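Local coordinates for protein NADP-dependent 2-hydroxyacid dehydrogenase (PDB 4XCV) that binds NADPH and probably catalyses the NADP-dependent interconversion of 2-hydroxyacids and 2-oxoacids, at residues T100-L112 with I150-F164. Numbering follows the deposited sequence. Where two conformers were deposited one is given.
With NDP (NADPH dihydro-nicotinamide-adenine-dinucleotide phosphate), chain B.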
ATOM      1  N   THR A 100       8.008 -13.286   4.022  1.00 13.42           N
ATOM      2  CA  THR A 100       8.672 -12.020   3.743  1.00 12.19           C
ATOM      3  C   THR A 100       7.813 -11.083   2.907  1.00 11.18           C
ATOM      4  O   THR A 100       7.626  -9.908   3.259  1.00 10.46           O
ATOM      5  CB  THR A 100       9.987 -12.276   3.031  1.00 12.36           C
ATOM      6  OG1 THR A 100      10.769 -13.137   3.866  1.00 13.08           O
ATOM      7  CG2 THR A 100      10.717 -11.023   2.738  1.00 12.55           C
ATOM      8  N   THR A 101       7.215 -11.583   1.819  1.00 11.12           N
ATOM      9  CA  THR A 101       6.438 -10.736   0.947  1.00 11.34           C
ATOM     10  C   THR A 101       5.168 -10.225   1.661  1.00 10.61           C
ATOM     11  O   THR A 101       4.694  -9.122   1.383  1.00 10.43           O
ATOM     12  CB  THR A 101       6.169 -11.421  -0.418  1.00 12.16           C
ATOM     13  OG1 THR A 101       5.834 -10.436  -1.395  1.00 13.07           O
ATOM     14  CG2 THR A 101       5.096 -12.477  -0.332  1.00 12.81           C
ATOM     15  N   ARG A 102       4.625 -11.011   2.567  1.00 10.96           N
ATOM     16  CA  ARG A 102       3.438 -10.611   3.315  1.00 10.96           C
ATOM     17  C   ARG A 102       3.777  -9.527   4.327  1.00  9.97           C
ATOM     18  O   ARG A 102       3.016  -8.564   4.543  1.00  9.62           O
ATOM     19  CB  ARG A 102       2.755 -11.802   3.971  1.00 12.66           C
ATOM     20  CG  ARG A 102       2.205 -12.779   2.911  1.00 14.78           C
ATOM     21  CD  ARG A 102       1.300 -13.849   3.455  1.00 16.93           C
ATOM     22  NE  ARG A 102       0.119 -13.185   3.899  1.00 18.66           N
ATOM     23  CZ  ARG A 102      -0.337 -13.137   5.134  1.00 19.72           C
ATOM     24  NH1 ARG A 102       0.220 -13.916   6.102  1.00 21.72           N
ATOM     25  NH2 ARG A 102      -1.373 -12.387   5.366  1.00 19.62           N
ATOM     26  N   MET A 103       4.953  -9.590   4.953  1.00  9.61           N
ATOM     27  CA  MET A 103       5.374  -8.506   5.856  1.00  9.53           C
ATOM     28  C   MET A 103       5.523  -7.253   5.051  1.00  9.31           C
ATOM     29  O   MET A 103       5.099  -6.167   5.485  1.00  9.65           O
ATOM     30  CB  MET A 103       6.702  -8.824   6.538  1.00  9.95           C
ATOM     31  CG  MET A 103       7.136  -7.694   7.454  1.00 10.12           C
ATOM     32  SD  MET A 103       5.982  -7.270   8.772  1.00 11.37           S
ATOM     33  CE  MET A 103       6.476  -8.491   9.961  1.00 12.62           C
ATOM     34  N   SER A 104       6.092  -7.307   3.849  1.00  9.23           N
ATOM     35  CA  SER A 104       6.239  -6.115   3.030  1.00  9.03           C
ATOM     36  C   SER A 104       4.890  -5.552   2.602  1.00  8.69           C
ATOM     37  O   SER A 104       4.736  -4.302   2.562  1.00  8.74           O
ATOM     38  CB  SER A 104       7.100  -6.379   1.831  1.00  9.92           C
ATOM     39  OG  SER A 104       8.422  -6.634   2.254  1.00 10.28           O
ATOM     40  N   GLU A 105       3.886  -6.399   2.341  1.00  8.60           N
ATOM     41  CA  GLU A 105       2.540  -5.877   2.040  1.00  8.82           C
ATOM     42  C   GLU A 105       2.083  -5.017   3.226  1.00  8.45           C
ATOM     43  O   GLU A 105       1.543  -3.910   3.035  1.00  8.83           O
ATOM     44  CB  GLU A 105       1.560  -6.998   1.874  1.00  9.37           C
ATOM     45  CG  GLU A 105       1.699  -7.858   0.624  1.00 10.11           C
ATOM     46  CD  GLU A 105       0.996  -9.178   0.708  1.00 11.04           C
ATOM     47  OE1 GLU A 105       0.204  -9.378   1.676  1.00 11.21           O
ATOM     48  OE2 GLU A 105       1.153 -10.059  -0.180  1.00 11.47           O
ATOM     49  N   TRP A 106       2.252  -5.542   4.447  1.00  8.51           N
ATOM     50  CA  TRP A 106       1.767  -4.837   5.644  1.00  8.44           C
ATOM     51  C   TRP A 106       2.513  -3.535   5.834  1.00  8.24           C
ATOM     52  O   TRP A 106       1.889  -2.486   6.086  1.00  8.20           O
ATOM     53  CB  TRP A 106       1.878  -5.753   6.858  1.00  8.96           C
ATOM     54  CG  TRP A 106       1.325  -5.198   8.140  1.00  9.06           C
ATOM     55  CD1 TRP A 106       0.092  -5.429   8.635  1.00  9.51           C
ATOM     56  CD2 TRP A 106       1.984  -4.367   9.103  1.00  8.86           C
ATOM     57  NE1 TRP A 106      -0.083  -4.785   9.823  1.00 10.06           N
ATOM     58  CE2 TRP A 106       1.069  -4.124  10.130  1.00  9.48           C
ATOM     59  CE3 TRP A 106       3.242  -3.785   9.183  1.00  8.54           C
ATOM     60  CZ2 TRP A 106       1.377  -3.315  11.229  1.00  9.98           C
ATOM     61  CZ3 TRP A 106       3.559  -2.980  10.266  1.00  9.22           C
ATOM     62  CH2 TRP A 106       2.638  -2.780  11.277  1.00  9.64           C
ATOM     63  N   VAL A 107       3.840  -3.571   5.715  1.00  8.39           N
ATOM     64  CA  VAL A 107       4.621  -2.364   5.938  1.00  8.50           C
ATOM     65  C   VAL A 107       4.250  -1.289   4.922  1.00  7.97           C
ATOM     66  O   VAL A 107       4.075  -0.127   5.286  1.00  8.34           O
ATOM     67  CB  VAL A 107       6.133  -2.675   5.860  1.00  8.99           C
ATOM     68  CG1 VAL A 107       6.985  -1.405   5.805  1.00  9.30           C
ATOM     69  CG2 VAL A 107       6.576  -3.550   7.023  1.00  9.25           C
ATOM     70  N   VAL A 108       4.202  -1.651   3.647  1.00  8.15           N
ATOM     71  CA  VAL A 108       3.884  -0.657   2.622  1.00  8.18           C
ATOM     72  C   VAL A 108       2.474  -0.109   2.844  1.00  8.04           C
ATOM     73  O   VAL A 108       2.244   1.103   2.746  1.00  8.37           O
ATOM     74  CB  VAL A 108       4.050  -1.243   1.214  1.00  8.58           C
ATOM     75  CG1 VAL A 108       3.407  -0.365   0.151  1.00  9.03           C
ATOM     76  CG2 VAL A 108       5.521  -1.482   0.951  1.00  9.07           C
ATOM     77  N   MET A 109       1.499  -0.985   3.168  1.00  8.09           N
ATOM     78  CA  MET A 109       0.138  -0.514   3.413  1.00  8.43           C
ATOM     79  C   MET A 109       0.100   0.462   4.564  1.00  8.41           C
ATOM     80  O   MET A 109      -0.543   1.500   4.448  1.00  8.79           O
ATOM     81  CB  MET A 109      -0.779  -1.713   3.712  1.00  9.23           C
ATOM     82  CG  MET A 109      -2.249  -1.334   3.803  1.00 10.52           C
ATOM     83  SD  MET A 109      -3.267  -2.774   4.178  1.00 12.45           S
ATOM     84  CE  MET A 109      -2.726  -3.088   5.814  1.00 14.54           C
ATOM     85  N   GLN A 110       0.785   0.159   5.660  1.00  8.16           N
ATOM     86  CA  GLN A 110       0.769   1.060   6.799  1.00  8.45           C
ATOM     87  C   GLN A 110       1.415   2.374   6.468  1.00  8.58           C
ATOM     88  O   GLN A 110       0.913   3.442   6.803  1.00  8.26           O
ATOM     89  CB  GLN A 110       1.457   0.441   8.009  1.00  9.22           C
ATOM     90  CG  GLN A 110       0.761  -0.834   8.516  1.00 10.15           C
ATOM     91  CD  GLN A 110      -0.618  -0.631   9.086  1.00 11.23           C
ATOM     92  OE1 GLN A 110      -1.042   0.425   9.479  1.00 10.91           O
ATOM     93  NE2 GLN A 110      -1.413  -1.744   9.047  1.00 14.03           N
ATOM     94  N   CYS A 111       2.552   2.350   5.788  1.00  8.18           N
ATOM     95  CA  CYS A 111       3.194   3.614   5.388  1.00  8.86           C
ATOM     96  C   CYS A 111       2.321   4.432   4.474  1.00  8.62           C
ATOM     97  O   CYS A 111       2.246   5.657   4.635  1.00  9.24           O
ATOM     98  CB  CYS A 111       4.562   3.342   4.718  1.00  8.90           C
ATOM     99  SG  CYS A 111       5.839   2.743   5.861  1.00  9.85           S
ATOM    100  N   LEU A 112       1.646   3.776   3.530  1.00  8.57           N
ATOM    101  CA  LEU A 112       0.719   4.502   2.656  1.00  8.62           C
ATOM    102  C   LEU A 112      -0.481   5.064   3.418  1.00  8.94           C
ATOM    103  O   LEU A 112      -0.896   6.208   3.168  1.00  9.07           O
ATOM    104  CB  LEU A 112       0.281   3.639   1.471  1.00  8.79           C
ATOM    105  CG  LEU A 112       1.342   3.272   0.463  1.00  9.00           C
ATOM    106  CD1 LEU A 112       0.823   2.203  -0.502  1.00  9.33           C
ATOM    107  CD2 LEU A 112       1.791   4.492  -0.336  1.00  9.68           C
ATOM    108  N   ILE A 150      16.228 -10.146   6.624  1.00 11.02           N
ATOM    109  CA  ILE A 150      15.362 -10.707   5.604  1.00 11.86           C
ATOM    110  C   ILE A 150      14.140  -9.803   5.395  1.00 10.91           C
ATOM    111  O   ILE A 150      13.801  -9.435   4.264  1.00 11.07           O
ATOM    112  CB  ILE A 150      14.923 -12.104   6.011  1.00 13.33           C
ATOM    113  CG1 ILE A 150      16.130 -13.063   6.112  1.00 15.65           C
ATOM    114  CG2 ILE A 150      13.846 -12.606   5.087  1.00 13.78           C
ATOM    115  CD1 ILE A 150      16.789 -13.436   4.830  1.00 17.56           C
ATOM    116  N   LEU A 151      13.509  -9.367   6.493  1.00 10.06           N
ATOM    117  CA  LEU A 151      12.305  -8.573   6.374  1.00  9.78           C
ATOM    118  C   LEU A 151      12.628  -7.132   5.996  1.00  9.42           C
ATOM    119  O   LEU A 151      12.030  -6.596   5.073  1.00  9.35           O
ATOM    120  CB  LEU A 151      11.487  -8.641   7.666  1.00 10.20           C
ATOM    121  CG  LEU A 151      11.017 -10.008   8.042  1.00 10.83           C
ATOM    122  CD1 LEU A 151      10.210  -9.950   9.343  1.00 11.02           C
ATOM    123  CD2 LEU A 151      10.234 -10.714   6.935  1.00 11.16           C
ATOM    124  N   GLY A 152      13.598  -6.506   6.642  1.00  9.47           N
ATOM    125  CA  GLY A 152      13.847  -5.114   6.359  1.00  9.38           C
ATOM    126  C   GLY A 152      14.337  -4.876   4.965  1.00  9.87           C
ATOM    127  O   GLY A 152      13.976  -3.863   4.368  1.00 10.27           O
ATOM    128  N   GLN A 153      15.158  -5.749   4.417  0.50 10.11           N
ATOM    129  CA  GLN A 153      15.629  -5.484   3.063  0.50 10.65           C
ATOM    130  C   GLN A 153      14.545  -5.613   2.017  0.50 10.48           C
ATOM    131  O   GLN A 153      14.584  -4.922   1.001  0.50 10.27           O
ATOM    132  CB  GLN A 153      16.834  -6.338   2.732  0.50 11.55           C
ATOM    133  CG  GLN A 153      18.059  -5.945   3.531  0.50 12.26           C
ATOM    134  CD  GLN A 153      19.246  -6.823   3.201  0.50 13.95           C
ATOM    135  OE1 GLN A 153      19.896  -7.413   4.091  0.50 17.06           O
ATOM    136  NE2 GLN A 153      19.558  -6.890   1.939  0.50 14.33           N
ATOM    137  N   ASP A 154      13.563  -6.494   2.231  1.00 10.33           N
ATOM    138  CA  ASP A 154      12.446  -6.550   1.321  1.00 10.47           C
ATOM    139  C   ASP A 154      11.543  -5.336   1.418  1.00 10.16           C
ATOM    140  O   ASP A 154      11.087  -4.803   0.405  1.00 11.07           O
ATOM    141  CB  ASP A 154      11.659  -7.843   1.536  1.00 10.99           C
ATOM    142  CG  ASP A 154      10.776  -8.171   0.356  1.00 11.84           C
ATOM    143  OD1 ASP A 154      11.353  -8.505  -0.720  1.00 15.02           O
ATOM    144  OD2 ASP A 154       9.546  -8.145   0.402  1.00 12.23           O
ATOM    145  N   ALA A 155      11.284  -4.880   2.641  1.00  9.96           N
ATOM    146  CA  ALA A 155      10.478  -3.679   2.848  1.00  9.99           C
ATOM    147  C   ALA A 155      11.116  -2.488   2.215  1.00  9.86           C
ATOM    148  O   ALA A 155      10.440  -1.668   1.569  1.00 10.11           O
ATOM    149  CB  ALA A 155      10.227  -3.483   4.342  1.00 10.33           C
ATOM    150  N   VAL A 156      12.417  -2.305   2.426  1.00  9.57           N
ATOM    151  CA  VAL A 156      13.123  -1.176   1.806  1.00  9.91           C
ATOM    152  C   VAL A 156      12.912  -1.162   0.306  1.00 10.43           C
ATOM    153  O   VAL A 156      12.620  -0.110  -0.264  1.00 10.26           O
ATOM    154  CB  VAL A 156      14.620  -1.221   2.149  1.00 10.27           C
ATOM    155  CG1 VAL A 156      15.468  -0.338   1.200  1.00 10.66           C
ATOM    156  CG2 VAL A 156      14.878  -0.860   3.604  1.00 10.47           C
ATOM    157  N   ALA A 157      13.119  -2.297  -0.353  1.00 10.20           N
ATOM    158  CA  ALA A 157      13.030  -2.371  -1.798  1.00 10.94           C
ATOM    159  C   ALA A 157      11.651  -1.926  -2.278  1.00 10.90           C
ATOM    160  O   ALA A 157      11.525  -1.154  -3.270  1.00 11.83           O
ATOM    161  CB  ALA A 157      13.367  -3.752  -2.302  1.00 11.53           C
ATOM    162  N   LYS A 158      10.608  -2.392  -1.600  1.00 10.80           N
ATOM    163  CA  LYS A 158       9.238  -2.121  -2.052  1.00 10.74           C
ATOM    164  C   LYS A 158       8.785  -0.707  -1.720  1.00 10.38           C
ATOM    165  O   LYS A 158       8.120  -0.058  -2.553  1.00 10.71           O
ATOM    166  CB  LYS A 158       8.309  -3.193  -1.550  1.00 11.22           C
ATOM    167  CG  LYS A 158       8.602  -4.493  -2.314  1.00 12.37           C
ATOM    168  CD  LYS A 158       8.037  -5.681  -1.638  1.00 12.85           C
ATOM    169  CE  LYS A 158       8.214  -6.878  -2.519  1.00 13.02           C
ATOM    170  NZ  LYS A 158       7.820  -8.090  -1.787  1.00 13.52           N
ATOM    171  N   LEU A 159       9.218  -0.203  -0.557  1.00  9.73           N
ATOM    172  CA  LEU A 159       8.956   1.199  -0.240  1.00  9.75           C
ATOM    173  C   LEU A 159       9.600   2.134  -1.263  1.00 10.40           C
ATOM    174  O   LEU A 159       9.014   3.149  -1.616  1.00 10.43           O
ATOM    175  CB  LEU A 159       9.480   1.514   1.172  1.00  9.65           C
ATOM    176  CG  LEU A 159       8.669   0.914   2.311  1.00  9.43           C
ATOM    177  CD1 LEU A 159       9.490   0.961   3.591  1.00 10.19           C
ATOM    178  CD2 LEU A 159       7.361   1.662   2.517  1.00  9.74           C
ATOM    179  N   LYS A 160      10.802   1.801  -1.688  1.00 10.74           N
ATOM    180  CA  LYS A 160      11.499   2.616  -2.695  1.00 12.21           C
ATOM    181  C   LYS A 160      10.744   2.633  -3.991  1.00 12.13           C
ATOM    182  O   LYS A 160      10.581   3.687  -4.600  1.00 12.78           O
ATOM    183  CB  LYS A 160      12.918   2.088  -2.909  1.00 14.09           C
ATOM    184  CG  LYS A 160      13.890   2.546  -1.861  1.00 16.95           C
ATOM    185  CD  LYS A 160      14.250   4.008  -1.997  1.00 20.62           C
ATOM    186  CE  LYS A 160      15.285   4.214  -3.119  1.00 23.91           C
ATOM    187  NZ  LYS A 160      15.283   5.639  -3.556  1.00 27.35           N
ATOM    188  N   VAL A 161      10.243   1.487  -4.416  1.00 11.88           N
ATOM    189  CA  VAL A 161       9.494   1.439  -5.683  1.00 12.33           C
ATOM    190  C   VAL A 161       8.217   2.296  -5.575  1.00 11.60           C
ATOM    191  O   VAL A 161       7.839   2.981  -6.520  1.00 12.62           O
ATOM    192  CB  VAL A 161       9.123  -0.001  -6.029  1.00 13.58           C
ATOM    193  CG1 VAL A 161       8.045  -0.031  -7.085  1.00 15.09           C
ATOM    194  CG2 VAL A 161      10.369  -0.773  -6.494  1.00 14.84           C
ATOM    195  N   MET A 162       7.557   2.293  -4.411  1.00 10.64           N
ATOM    196  CA  MET A 162       6.394   3.132  -4.255  1.00 10.82           C
ATOM    197  C   MET A 162       6.707   4.618  -4.256  1.00 11.00           C
ATOM    198  O   MET A 162       5.790   5.410  -4.415  1.00 11.29           O
ATOM    199  CB  MET A 162       5.642   2.736  -2.962  1.00 10.96           C
ATOM    200  CG  MET A 162       4.949   1.381  -3.030  1.00 11.18           C
ATOM    201  SD  MET A 162       3.909   1.137  -4.492  1.00 12.03           S
ATOM    202  CE  MET A 162       2.753   2.495  -4.301  1.00 12.17           C
ATOM    203  N   GLY A 163       7.953   5.004  -4.039  1.00 10.65           N
ATOM    204  CA  GLY A 163       8.370   6.374  -4.205  1.00 11.02           C
ATOM    205  C   GLY A 163       8.924   7.011  -2.939  1.00 10.89           C
ATOM    206  O   GLY A 163       9.380   8.134  -2.989  1.00 11.80           O
ATOM    207  N   PHE A 164       8.860   6.325  -1.796  1.00 10.17           N
ATOM    208  CA  PHE A 164       9.380   6.922  -0.560  1.00 10.32           C
ATOM    209  C   PHE A 164      10.869   7.140  -0.653  1.00 10.85           C
ATOM    210  O   PHE A 164      11.577   6.382  -1.297  1.00 11.44           O
ATOM    211  CB  PHE A 164       9.107   6.007   0.628  1.00 10.04           C
ATOM    212  CG  PHE A 164       7.671   5.964   1.051  1.00 10.28           C
ATOM    213  CD1 PHE A 164       7.133   6.989   1.831  1.00 10.30           C
ATOM    214  CD2 PHE A 164       6.855   4.907   0.676  1.00 10.36           C
ATOM    215  CE1 PHE A 164       5.831   6.938   2.258  1.00 10.82           C
ATOM    216  CE2 PHE A 164       5.530   4.865   1.060  1.00 10.40           C
ATOM    217  CZ  PHE A 164       5.027   5.884   1.861  1.00 10.63           C
TER
HETATM  218  PA  NDP B 401      17.139 -10.867  10.665  1.00 10.13           P
HETATM  219  O1A NDP B 401      17.286 -11.306   9.241  1.00 10.59           O
HETATM  220  O2A NDP B 401      17.870 -11.596  11.774  1.00 11.81           O
HETATM  221  O5B NDP B 401      17.526  -9.315  10.707  1.00  9.86           O
HETATM  222  C5B NDP B 401      17.621  -8.656  11.974  1.00 10.21           C
HETATM  223  C4B NDP B 401      18.076  -7.241  11.704  1.00  9.66           C
HETATM  224  O4B NDP B 401      18.049  -6.533  12.940  1.00  9.81           O
HETATM  225  C3B NDP B 401      19.485  -7.186  11.163  1.00  9.27           C
HETATM  226  O3B NDP B 401      19.606  -6.129  10.191  1.00  9.61           O
HETATM  227  C2B NDP B 401      20.259  -6.861  12.413  1.00  9.45           C
HETATM  228  O2B NDP B 401      21.513  -6.158  12.199  1.00 10.19           O
HETATM  229  C1B NDP B 401      19.289  -5.921  13.127  1.00  9.23           C
HETATM  230  N9A NDP B 401      19.572  -5.775  14.556  1.00  9.95           N
HETATM  231  C8A NDP B 401      19.557  -6.777  15.458  1.00 10.27           C
HETATM  232  N7A NDP B 401      19.971  -6.291  16.668  1.00 10.85           N
HETATM  233  C5A NDP B 401      20.279  -4.974  16.470  1.00 10.80           C
HETATM  234  C6A NDP B 401      20.813  -3.977  17.286  1.00 11.96           C
HETATM  235  N6A NDP B 401      21.056  -4.193  18.580  1.00 14.36           N
HETATM  236  N1A NDP B 401      21.026  -2.771  16.747  1.00 12.10           N
HETATM  237  C2A NDP B 401      20.751  -2.534  15.446  1.00 11.26           C
HETATM  238  N3A NDP B 401      20.250  -3.445  14.595  1.00 10.68           N
HETATM  239  C4A NDP B 401      20.024  -4.652  15.157  1.00 10.42           C
HETATM  240  O3  NDP B 401      15.586 -10.855  11.083  1.00 10.10           O
HETATM  241  PN  NDP B 401      14.280 -10.748  10.152  1.00 10.01           P
HETATM  242  O1N NDP B 401      14.451  -9.539   9.293  1.00  9.85           O
HETATM  243  O2N NDP B 401      14.021 -12.001   9.462  1.00 11.10           O
HETATM  244  O5D NDP B 401      13.156 -10.566  11.244  1.00 10.24           O
HETATM  245  C5D NDP B 401      13.220  -9.490  12.191  1.00 10.87           C
HETATM  246  C4D NDP B 401      12.254  -9.838  13.330  1.00 11.16           C
HETATM  247  O4D NDP B 401      10.910  -9.729  12.883  1.00 10.95           O
HETATM  248  C3D NDP B 401      12.339 -11.248  13.847  1.00 12.09           C
HETATM  249  O3D NDP B 401      13.396 -11.392  14.812  1.00 14.52           O
HETATM  250  C2D NDP B 401      10.965 -11.500  14.446  1.00 12.13           C
HETATM  251  O2D NDP B 401      10.999 -11.216  15.865  1.00 16.05           O
HETATM  252  C1D NDP B 401      10.090 -10.466  13.799  1.00 10.88           C
HETATM  253  N1N NDP B 401       8.961 -10.981  13.018  1.00 10.24           N
HETATM  254  C2N NDP B 401       7.690 -10.524  13.250  1.00 11.17           C
HETATM  255  C3N NDP B 401       6.619 -11.055  12.614  1.00 12.05           C
HETATM  256  C7N NDP B 401       5.278 -10.567  12.807  1.00 14.49           C
HETATM  257  O7N NDP B 401       4.347 -11.338  12.475  1.00 21.82           O
HETATM  258  N7N NDP B 401       4.996  -9.365  13.275  1.00 12.74           N
HETATM  259  C4N NDP B 401       6.815 -12.099  11.585  1.00 11.78           C
HETATM  260  C5N NDP B 401       8.205 -12.473  11.401  1.00 11.23           C
HETATM  261  C6N NDP B 401       9.218 -11.984  12.082  1.00 11.02           C
HETATM  262  P2B NDP B 401      22.673  -6.846  11.299  1.00 10.69           P
HETATM  263  O1X NDP B 401      23.878  -5.990  11.511  1.00 12.16           O
HETATM  264  O2X NDP B 401      22.827  -8.259  11.837  1.00 12.34           O
HETATM  265  O3X NDP B 401      22.170  -6.893   9.914  1.00 12.18           O
HETATM  266  O   HOH W   1       5.149  -7.408  -0.995  1.00 12.61           O
HETATM  267  O   HOH W   2       9.172  -6.994   4.989  1.00 14.72           O
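Ser-104 and Ala-155 mark the closest backbone approach of two helices packed side by side on the Rossmann-type nucleotide-binding domain. Helix 150-162 follows strand 142-146; Gly-152, in its first turn, probably belongs to a Rossmann-type GxGxxG pattern. The short axes cross at -51° and come within 8.8 Å. At the N-terminal end of helix 150-162, Ile-150 N and Leu-151 N each donate to an NADPH phosphate oxygen, O1A and O1N respectively. Met-103, bent at chi2 and chi3, brings CE to 3.7 Å from nicotinamide C3N.

Asp-154 CG lies anti to the backbone N (chi1 -162°), which carries OD2 to the facing helix. Ser-104 OG donates to OD2 on the anti side, at 2.6 Å. Lys-158 NZ, at the end of an extended chain, forms a salt bridge with the same carboxylate and donates to the syn lone pair of OD2. Losing the carboxylate to an alanine here is likely to leave the Lys-158 ammonium without its charge partner and Ser-104 OG without this acceptor.

Further along, the packing is apolar. Val-107 CG1 meets Ala-155 CB and Leu-159 CD1. Cys-111 SG touches Leu-159 CD2 at 3.8 Å and sits above the Phe-164 ring face at a distance, 5.5 Å from its centroid, a sulfur-aromatic contact.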